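Local coordinates for soluble lytic murein transglycosylase (Escherichia coli, PDB 1QSA), which cleaves the glycosidic bonds between N-acetylmuramic acid and N-acetylglucosamine in peptidoglycan, leaving a 1,6-anhydro bond in the muramic acid residue, at residues S469-W481 with Y587-R599. Numbering follows the deposited sequence.
Sequences SYAMAIARQESAW and YVKNVLAYDAYYR. With SO4 (sulfate ion), chain B; SO4 (sulfate ion), chain H.
Tyr598 lays one ring face against Met472, whose CB stands 4.2 Å from the ring centroid and nearly over its centre, while the sulfur beyond makes an oblique Met-aromatic contact. The tyrosine is a knob among Ser469, Met472, Ala473 and Arg476, and its OH receives Trp481 NE1 at 2.9 Å, close to the indole plane; the same hydroxyl bonds to Pro450 O. Were Tyr598 replaced by an alanine, the indole N-H would probably lose its acceptor and a gap open beside Met472. The helical segments 469-479 and 587-599 run at 127° to each other, and the backbones draw nearest at Ala473 and Asp595, whose CA atoms are 5.0 Å apart. Val591 forms a second knob, its CG1 against Tyr470 CE1 and Ile474 CD1. Beside it, Gln477 puts CG, anti to its own N (chi1 162°), against the Tyr587 ring, and the bend at chi2 carries OE1 to Asn590 ND2, 3.0 Å away. Asp595 OD1 accepts a hydrogen bond from Ser469 OG on its syn lone pair, OD2 being salt-bridged to Arg545. Nearer the C-terminal end of helix 468-479, Tyr587 OH donates to Glu478 OE2 at 2.6 Å, meeting it 35° above the carboxylate plane. Glu478 is the predicted catalytic residue of this lysozyme-like domain, and the bond probably limits how its carboxylate can turn, with Tyr587 a likely second-shell donor.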
ATOM      1  N   SER A 469     -14.748  19.777   6.137  1.00 10.38           N
ATOM      2  CA  SER A 469     -14.593  18.994   4.911  1.00 10.59           C
ATOM      3  C   SER A 469     -13.150  18.520   4.725  1.00  9.30           C
ATOM      4  O   SER A 469     -12.906  17.390   4.298  1.00 11.99           O
ATOM      5  CB  SER A 469     -15.035  19.829   3.697  1.00 11.48           C
ATOM      6  OG  SER A 469     -14.176  20.952   3.502  1.00 10.83           O
ATOM      7  N   TYR A 470     -12.209  19.386   5.081  1.00 10.26           N
ATOM      8  CA  TYR A 470     -10.796  19.084   4.948  1.00  8.44           C
ATOM      9  C   TYR A 470     -10.364  17.969   5.905  1.00  9.42           C
ATOM     10  O   TYR A 470      -9.643  17.052   5.497  1.00  8.24           O
ATOM     11  CB  TYR A 470      -9.968  20.356   5.145  1.00  8.58           C
ATOM     12  CG  TYR A 470      -8.489  20.113   5.062  1.00  9.70           C
ATOM     13  CD1 TYR A 470      -7.929  19.463   3.952  1.00  9.15           C
ATOM     14  CD2 TYR A 470      -7.644  20.480   6.115  1.00  9.49           C
ATOM     15  CE1 TYR A 470      -6.558  19.175   3.897  1.00  9.43           C
ATOM     16  CE2 TYR A 470      -6.280  20.202   6.069  1.00  9.77           C
ATOM     17  CZ  TYR A 470      -5.746  19.550   4.962  1.00  9.44           C
ATOM     18  OH  TYR A 470      -4.398  19.250   4.942  1.00  8.10           O
ATOM     19  N   ALA A 471     -10.779  18.059   7.172  1.00  9.07           N
ATOM     20  CA  ALA A 471     -10.456  17.010   8.158  1.00  9.01           C
ATOM     21  C   ALA A 471     -11.033  15.672   7.686  1.00  8.89           C
ATOM     22  O   ALA A 471     -10.387  14.623   7.785  1.00  9.18           O
ATOM     23  CB  ALA A 471     -11.012  17.365   9.522  1.00 10.67           C
ATOM     24  N   MET A 472     -12.241  15.715   7.131  1.00  7.58           N
ATOM     25  CA  MET A 472     -12.883  14.520   6.604  1.00  8.57           C
ATOM     26  C   MET A 472     -12.135  13.937   5.404  1.00  8.72           C
ATOM     27  O   MET A 472     -11.995  12.718   5.308  1.00  9.54           O
ATOM     28  CB  MET A 472     -14.351  14.805   6.279  1.00  9.16           C
ATOM     29  CG  MET A 472     -15.151  15.033   7.552  1.00 10.47           C
ATOM     30  SD  MET A 472     -16.855  15.533   7.299  1.00 12.53           S
ATOM     31  CE  MET A 472     -17.650  13.939   6.976  1.00 11.76           C
ATOM     32  N   ALA A 473     -11.623  14.798   4.525  1.00  7.82           N
ATOM     33  CA  ALA A 473     -10.853  14.357   3.358  1.00  8.05           C
ATOM     34  C   ALA A 473      -9.596  13.620   3.823  1.00  8.29           C
ATOM     35  O   ALA A 473      -9.220  12.601   3.246  1.00  8.93           O
ATOM     36  CB  ALA A 473     -10.453  15.555   2.490  1.00  8.38           C
ATOM     37  N   ILE A 474      -8.920  14.179   4.825  1.00  9.18           N
ATOM     38  CA  ILE A 474      -7.699  13.567   5.366  1.00  8.55           C
ATOM     39  C   ILE A 474      -8.018  12.177   5.930  1.00  9.67           C
ATOM     40  O   ILE A 474      -7.330  11.192   5.628  1.00  8.12           O
ATOM     41  CB  ILE A 474      -7.052  14.493   6.445  1.00  9.40           C
ATOM     42  CG1 ILE A 474      -6.427  15.734   5.772  1.00  7.77           C
ATOM     43  CG2 ILE A 474      -6.003  13.724   7.291  1.00  9.11           C
ATOM     44  CD1 ILE A 474      -5.041  15.490   5.131  1.00  9.93           C
ATOM     45  N   ALA A 475      -9.082  12.083   6.726  1.00  9.31           N
ATOM     46  CA  ALA A 475      -9.472  10.791   7.300  1.00  9.03           C
ATOM     47  C   ALA A 475      -9.839   9.767   6.218  1.00  9.58           C
ATOM     48  O   ALA A 475      -9.449   8.596   6.291  1.00  8.30           O
ATOM     49  CB  ALA A 475     -10.634  10.983   8.266  1.00 10.09           C
ATOM     50  N   ARG A 476     -10.575  10.218   5.198  1.00 10.29           N
ATOM     51  CA  ARG A 476     -10.981   9.344   4.098  1.00  9.26           C
ATOM     52  C   ARG A 476      -9.747   8.766   3.399  1.00  9.24           C
ATOM     53  O   ARG A 476      -9.678   7.568   3.127  1.00 10.06           O
ATOM     54  CB  ARG A 476     -11.857  10.127   3.111  1.00 10.46           C
ATOM     55  CG  ARG A 476     -12.100   9.426   1.766  1.00 12.66           C
ATOM     56  CD  ARG A 476     -12.865   8.122   1.919  1.00 15.67           C
ATOM     57  NE  ARG A 476     -13.158   7.518   0.617  1.00 13.02           N
ATOM     58  CZ  ARG A 476     -12.288   6.838  -0.117  1.00 14.93           C
ATOM     59  NH1 ARG A 476     -11.054   6.628   0.331  1.00 17.13           N
ATOM     60  NH2 ARG A 476     -12.672   6.317  -1.285  1.00 14.54           N
ATOM     61  N   GLN A 477      -8.750   9.617   3.164  1.00  8.41           N
ATOM     62  CA  GLN A 477      -7.520   9.181   2.519  1.00  9.02           C
ATOM     63  C   GLN A 477      -6.741   8.223   3.412  1.00 10.12           C
ATOM     64  O   GLN A 477      -6.252   7.191   2.944  1.00 10.06           O
ATOM     65  CB  GLN A 477      -6.638  10.389   2.174  1.00  9.52           C
ATOM     66  CG  GLN A 477      -5.166  10.050   1.889  1.00  9.68           C
ATOM     67  CD  GLN A 477      -4.975   9.185   0.664  1.00 10.88           C
ATOM     68  OE1 GLN A 477      -5.736   9.266  -0.297  1.00 13.19           O
ATOM     69  NE2 GLN A 477      -3.953   8.339   0.691  1.00 13.32           N
ATOM     70  N   GLU A 478      -6.661   8.558   4.696  1.00  8.78           N
ATOM     71  CA  GLU A 478      -5.879   7.758   5.642  1.00  9.69           C
ATOM     72  C   GLU A 478      -6.405   6.361   5.957  1.00 10.31           C
ATOM     73  O   GLU A 478      -5.668   5.365   5.864  1.00  9.85           O
ATOM     74  CB  GLU A 478      -5.704   8.524   6.972  1.00  9.28           C
ATOM     75  CG  GLU A 478      -4.840   9.796   6.886  1.00  9.73           C
ATOM     76  CD  GLU A 478      -3.366   9.507   6.614  1.00 11.03           C
ATOM     77  OE1 GLU A 478      -2.987   8.323   6.481  1.00 12.44           O
ATOM     78  OE2 GLU A 478      -2.573  10.478   6.556  1.00  9.63           O
ATOM     79  N   SER A 479      -7.697   6.273   6.265  1.00 10.01           N
ATOM     80  CA  SER A 479      -8.283   5.005   6.707  1.00  8.69           C
ATOM     81  C   SER A 479      -9.418   4.412   5.890  1.00 10.32           C
ATOM     82  O   SER A 479      -9.879   3.304   6.212  1.00  9.44           O
ATOM     83  CB  SER A 479      -8.829   5.209   8.116  1.00  8.68           C
ATOM     84  OG  SER A 479      -9.917   6.122   8.065  1.00  9.89           O
ATOM     85  N   ALA A 480      -9.903   5.149   4.894  1.00  9.84           N
ATOM     86  CA  ALA A 480     -11.052   4.703   4.102  1.00  9.48           C
ATOM     87  C   ALA A 480     -12.220   4.424   5.070  1.00 10.40           C
ATOM     88  O   ALA A 480     -13.062   3.540   4.861  1.00 10.50           O
ATOM     89  CB  ALA A 480     -10.718   3.479   3.232  1.00  9.90           C
ATOM     90  N   TRP A 481     -12.252   5.229   6.128  1.00 10.12           N
ATOM     91  CA  TRP A 481     -13.262   5.188   7.178  1.00 10.64           C
ATOM     92  C   TRP A 481     -13.294   3.993   8.129  1.00 10.44           C
ATOM     93  O   TRP A 481     -14.272   3.822   8.852  1.00 10.66           O
ATOM     94  CB  TRP A 481     -14.658   5.474   6.614  1.00 10.13           C
ATOM     95  CG  TRP A 481     -14.778   6.868   6.034  1.00  8.62           C
ATOM     96  CD1 TRP A 481     -15.107   7.207   4.745  1.00 10.39           C
ATOM     97  CD2 TRP A 481     -14.536   8.097   6.725  1.00  8.40           C
ATOM     98  NE1 TRP A 481     -15.076   8.574   4.598  1.00  9.74           N
ATOM     99  CE2 TRP A 481     -14.729   9.147   5.794  1.00  9.66           C
ATOM    100  CE3 TRP A 481     -14.174   8.412   8.045  1.00  9.94           C
ATOM    101  CZ2 TRP A 481     -14.566  10.492   6.140  1.00  9.61           C
ATOM    102  CZ3 TRP A 481     -14.012   9.752   8.394  1.00  9.88           C
ATOM    103  CH2 TRP A 481     -14.209  10.779   7.437  1.00 10.22           C
ATOM    104  N   TYR A 587      -0.769  11.642  -2.340  1.00 10.28           N
ATOM    105  CA  TYR A 587      -1.567  11.933  -1.144  1.00  7.96           C
ATOM    106  C   TYR A 587      -2.207  13.327  -1.263  1.00  9.42           C
ATOM    107  O   TYR A 587      -3.411  13.496  -1.030  1.00  7.82           O
ATOM    108  CB  TYR A 587      -0.638  11.879   0.076  1.00  8.58           C
ATOM    109  CG  TYR A 587      -1.296  12.103   1.422  1.00  9.48           C
ATOM    110  CD1 TYR A 587      -1.432  13.386   1.951  1.00  9.25           C
ATOM    111  CD2 TYR A 587      -1.743  11.028   2.182  1.00  9.66           C
ATOM    112  CE1 TYR A 587      -1.996  13.598   3.211  1.00  8.22           C
ATOM    113  CE2 TYR A 587      -2.309  11.221   3.450  1.00  9.78           C
ATOM    114  CZ  TYR A 587      -2.429  12.509   3.955  1.00  7.95           C
ATOM    115  OH  TYR A 587      -2.942  12.724   5.208  1.00  9.62           O
ATOM    116  N   VAL A 588      -1.400  14.324  -1.627  1.00  8.53           N
ATOM    117  CA  VAL A 588      -1.880  15.699  -1.747  1.00 10.27           C
ATOM    118  C   VAL A 588      -2.962  15.806  -2.824  1.00  9.59           C
ATOM    119  O   VAL A 588      -4.002  16.419  -2.596  1.00 10.17           O
ATOM    120  CB  VAL A 588      -0.712  16.674  -2.008  1.00 10.32           C
ATOM    121  CG1 VAL A 588      -1.231  18.076  -2.259  1.00 10.53           C
ATOM    122  CG2 VAL A 588       0.209  16.677  -0.786  1.00  9.29           C
ATOM    123  N   LYS A 589      -2.722  15.173  -3.968  1.00 10.22           N
ATOM    124  CA  LYS A 589      -3.697  15.177  -5.059  1.00  7.83           C
ATOM    125  C   LYS A 589      -5.015  14.562  -4.595  1.00  9.79           C
ATOM    126  O   LYS A 589      -6.086  15.128  -4.814  1.00 10.76           O
ATOM    127  CB  LYS A 589      -3.150  14.406  -6.259  1.00  7.98           C
ATOM    128  CG  LYS A 589      -2.002  15.124  -6.961  1.00  8.67           C
ATOM    129  CD  LYS A 589      -1.490  14.305  -8.120  1.00  9.30           C
ATOM    130  CE  LYS A 589      -0.376  15.037  -8.861  1.00 10.55           C
ATOM    131  NZ  LYS A 589       0.189  14.151  -9.949  1.00 12.91           N
ATOM    132  N   ASN A 590      -4.934  13.411  -3.940  1.00  9.37           N
ATOM    133  CA  ASN A 590      -6.139  12.756  -3.440  1.00  9.47           C
ATOM    134  C   ASN A 590      -6.886  13.626  -2.428  1.00  8.89           C
ATOM    135  O   ASN A 590      -8.084  13.830  -2.537  1.00  8.98           O
ATOM    136  CB  ASN A 590      -5.793  11.425  -2.758  1.00  9.60           C
ATOM    137  CG  ASN A 590      -5.492  10.317  -3.743  1.00 12.73           C
ATOM    138  OD1 ASN A 590      -5.713  10.454  -4.956  1.00 14.25           O
ATOM    139  ND2 ASN A 590      -5.013   9.193  -3.225  1.00 11.75           N
ATOM    140  N   VAL A 591      -6.169  14.139  -1.437  1.00  8.81           N
ATOM    141  CA  VAL A 591      -6.825  14.922  -0.394  1.00  8.59           C
ATOM    142  C   VAL A 591      -7.539  16.165  -0.940  1.00  9.10           C
ATOM    143  O   VAL A 591      -8.663  16.468  -0.527  1.00  9.31           O
ATOM    144  CB  VAL A 591      -5.842  15.255   0.754  1.00  9.17           C
ATOM    145  CG1 VAL A 591      -6.479  16.238   1.741  1.00  9.37           C
ATOM    146  CG2 VAL A 591      -5.427  13.956   1.477  1.00  9.87           C
ATOM    147  N   LEU A 592      -6.911  16.852  -1.899  1.00  8.62           N
ATOM    148  CA  LEU A 592      -7.528  18.030  -2.506  1.00  9.02           C
ATOM    149  C   LEU A 592      -8.777  17.629  -3.306  1.00  9.08           C
ATOM    150  O   LEU A 592      -9.811  18.297  -3.192  1.00 10.37           O
ATOM    151  CB  LEU A 592      -6.530  18.780  -3.391  1.00 10.53           C
ATOM    152  CG  LEU A 592      -5.340  19.387  -2.627  1.00 14.12           C
ATOM    153  CD1 LEU A 592      -4.364  19.982  -3.638  1.00 15.10           C
ATOM    154  CD2 LEU A 592      -5.777  20.420  -1.619  1.00 15.37           C
ATOM    155  N   ALA A 593      -8.712  16.518  -4.050  1.00  9.09           N
ATOM    156  CA  ALA A 593      -9.880  16.053  -4.796  1.00  9.64           C
ATOM    157  C   ALA A 593     -10.995  15.641  -3.818  1.00  9.66           C
ATOM    158  O   ALA A 593     -12.167  16.019  -4.002  1.00 10.00           O
ATOM    159  CB  ALA A 593      -9.506  14.880  -5.698  1.00 10.13           C
ATOM    160  N   TYR A 594     -10.623  14.971  -2.728  1.00  8.16           N
ATOM    161  CA  TYR A 594     -11.603  14.500  -1.736  1.00  9.43           C
ATOM    162  C   TYR A 594     -12.271  15.643  -0.977  1.00  9.61           C
ATOM    163  O   TYR A 594     -13.463  15.580  -0.662  1.00  9.75           O
ATOM    164  CB  TYR A 594     -10.957  13.545  -0.741  1.00  9.50           C
ATOM    165  CG  TYR A 594     -10.420  12.244  -1.311  1.00  7.17           C
ATOM    166  CD1 TYR A 594     -10.580  11.895  -2.662  1.00  8.10           C
ATOM    167  CD2 TYR A 594      -9.720  11.362  -0.484  1.00 10.29           C
ATOM    168  CE1 TYR A 594     -10.047  10.688  -3.169  1.00  8.20           C
ATOM    169  CE2 TYR A 594      -9.189  10.171  -0.975  1.00  9.98           C
ATOM    170  CZ  TYR A 594      -9.354   9.846  -2.314  1.00 10.92           C
ATOM    171  OH  TYR A 594      -8.777   8.709  -2.797  1.00 13.84           O
ATOM    172  N   ASP A 595     -11.502  16.689  -0.689  1.00  8.89           N
ATOM    173  CA  ASP A 595     -12.043  17.855   0.015  1.00  9.83           C
ATOM    174  C   ASP A 595     -13.135  18.476  -0.883  1.00  9.50           C
ATOM    175  O   ASP A 595     -14.214  18.820  -0.400  1.00 11.39           O
ATOM    176  CB  ASP A 595     -10.922  18.859   0.346  1.00  8.71           C
ATOM    177  CG  ASP A 595     -11.341  19.871   1.401  1.00 11.03           C
ATOM    178  OD1 ASP A 595     -12.510  19.825   1.818  1.00 13.18           O
ATOM    179  OD2 ASP A 595     -10.512  20.700   1.830  1.00 10.33           O
ATOM    180  N   ALA A 596     -12.880  18.552  -2.188  1.00 10.73           N
ATOM    181  CA  ALA A 596     -13.888  19.086  -3.118  1.00 11.54           C
ATOM    182  C   ALA A 596     -15.153  18.208  -3.097  1.00 11.37           C
ATOM    183  O   ALA A 596     -16.270  18.737  -3.035  1.00 10.20           O
ATOM    184  CB  ALA A 596     -13.323  19.185  -4.528  1.00 11.13           C
ATOM    185  N   TYR A 597     -14.985  16.884  -3.094  1.00 10.44           N
ATOM    186  CA  TYR A 597     -16.141  15.986  -3.041  1.00 10.56           C
ATOM    187  C   TYR A 597     -16.913  16.217  -1.742  1.00 11.72           C
ATOM    188  O   TYR A 597     -18.133  16.301  -1.754  1.00 13.78           O
ATOM    189  CB  TYR A 597     -15.712  14.521  -3.098  1.00 10.48           C
ATOM    190  CG  TYR A 597     -15.026  14.101  -4.367  1.00 11.28           C
ATOM    191  CD1 TYR A 597     -15.337  14.696  -5.586  1.00 12.55           C
ATOM    192  CD2 TYR A 597     -14.044  13.099  -4.347  1.00 12.64           C
ATOM    193  CE1 TYR A 597     -14.689  14.307  -6.760  1.00 13.77           C
ATOM    194  CE2 TYR A 597     -13.389  12.713  -5.504  1.00 13.46           C
ATOM    195  CZ  TYR A 597     -13.717  13.324  -6.708  1.00 14.75           C
ATOM    196  OH  TYR A 597     -13.051  12.969  -7.850  1.00 16.71           O
ATOM    197  N   TYR A 598     -16.195  16.333  -0.620  1.00 10.58           N
ATOM    198  CA  TYR A 598     -16.849  16.568   0.662  1.00 11.06           C
ATOM    199  C   TYR A 598     -17.590  17.887   0.700  1.00 11.76           C
ATOM    200  O   TYR A 598     -18.717  17.957   1.202  1.00 13.06           O
ATOM    201  CB  TYR A 598     -15.862  16.407   1.831  1.00 10.71           C
ATOM    202  CG  TYR A 598     -15.797  14.956   2.271  1.00  9.33           C
ATOM    203  CD1 TYR A 598     -16.897  14.359   2.882  1.00 11.22           C
ATOM    204  CD2 TYR A 598     -14.705  14.147   1.962  1.00 12.00           C
ATOM    205  CE1 TYR A 598     -16.924  12.984   3.165  1.00 11.86           C
ATOM    206  CE2 TYR A 598     -14.723  12.758   2.241  1.00 10.64           C
ATOM    207  CZ  TYR A 598     -15.835  12.191   2.830  1.00 12.81           C
ATOM    208  OH  TYR A 598     -15.899  10.822   3.015  1.00 10.93           O
ATOM    209  N   ARG A 599     -16.991  18.926   0.127  1.00 12.03           N
ATOM    210  CA  ARG A 599     -17.652  20.225   0.076  1.00 13.44           C
ATOM    211  C   ARG A 599     -18.945  20.076  -0.724  1.00 13.89           C
ATOM    212  O   ARG A 599     -19.987  20.563  -0.297  1.00 15.60           O
ATOM    213  CB  ARG A 599     -16.732  21.288  -0.544  1.00 12.92           C
ATOM    214  CG  ARG A 599     -15.686  21.788   0.461  1.00 14.69           C
ATOM    215  CD  ARG A 599     -14.689  22.749  -0.165  1.00 15.97           C
ATOM    216  NE  ARG A 599     -15.362  23.883  -0.804  1.00 18.59           N
ATOM    217  CZ  ARG A 599     -15.852  24.944  -0.160  1.00 20.72           C
ATOM    218  NH1 ARG A 599     -15.735  25.056   1.164  1.00 20.59           N
ATOM    219  NH2 ARG A 599     -16.451  25.909  -0.848  1.00 19.44           N
TER
HETATM  220  S   SO4 B 701     -10.805  10.199  -7.706  1.00 30.99           S
HETATM  221  O1  SO4 B 701     -10.354  11.536  -7.273  1.00 31.23           O
HETATM  222  O2  SO4 B 701     -12.275  10.199  -7.843  1.00 29.06           O
HETATM  223  O3  SO4 B 701     -10.185   9.906  -9.010  1.00 34.92           O
HETATM  224  O4  SO4 B 701     -10.391   9.167  -6.739  1.00 31.20           O
HETATM  225  S   SO4 H 707     -10.144   4.981  -3.346  1.00 61.16           S
HETATM  226  O1  SO4 H 707     -10.230   6.399  -3.744  1.00 61.59           O
HETATM  227  O2  SO4 H 707      -8.838   4.431  -3.755  1.00 61.52           O
HETATM  228  O3  SO4 H 707     -10.282   4.877  -1.883  1.00 61.29           O
HETATM  229  O4  SO4 H 707     -11.225   4.228  -3.999  1.00 61.24           O
HETATM  230  O   HOH W   1     -14.122  23.667   3.050  1.00 18.10           O
HETATM  231  O   HOH W   2      -7.079   7.130  -1.303  1.00 18.60           O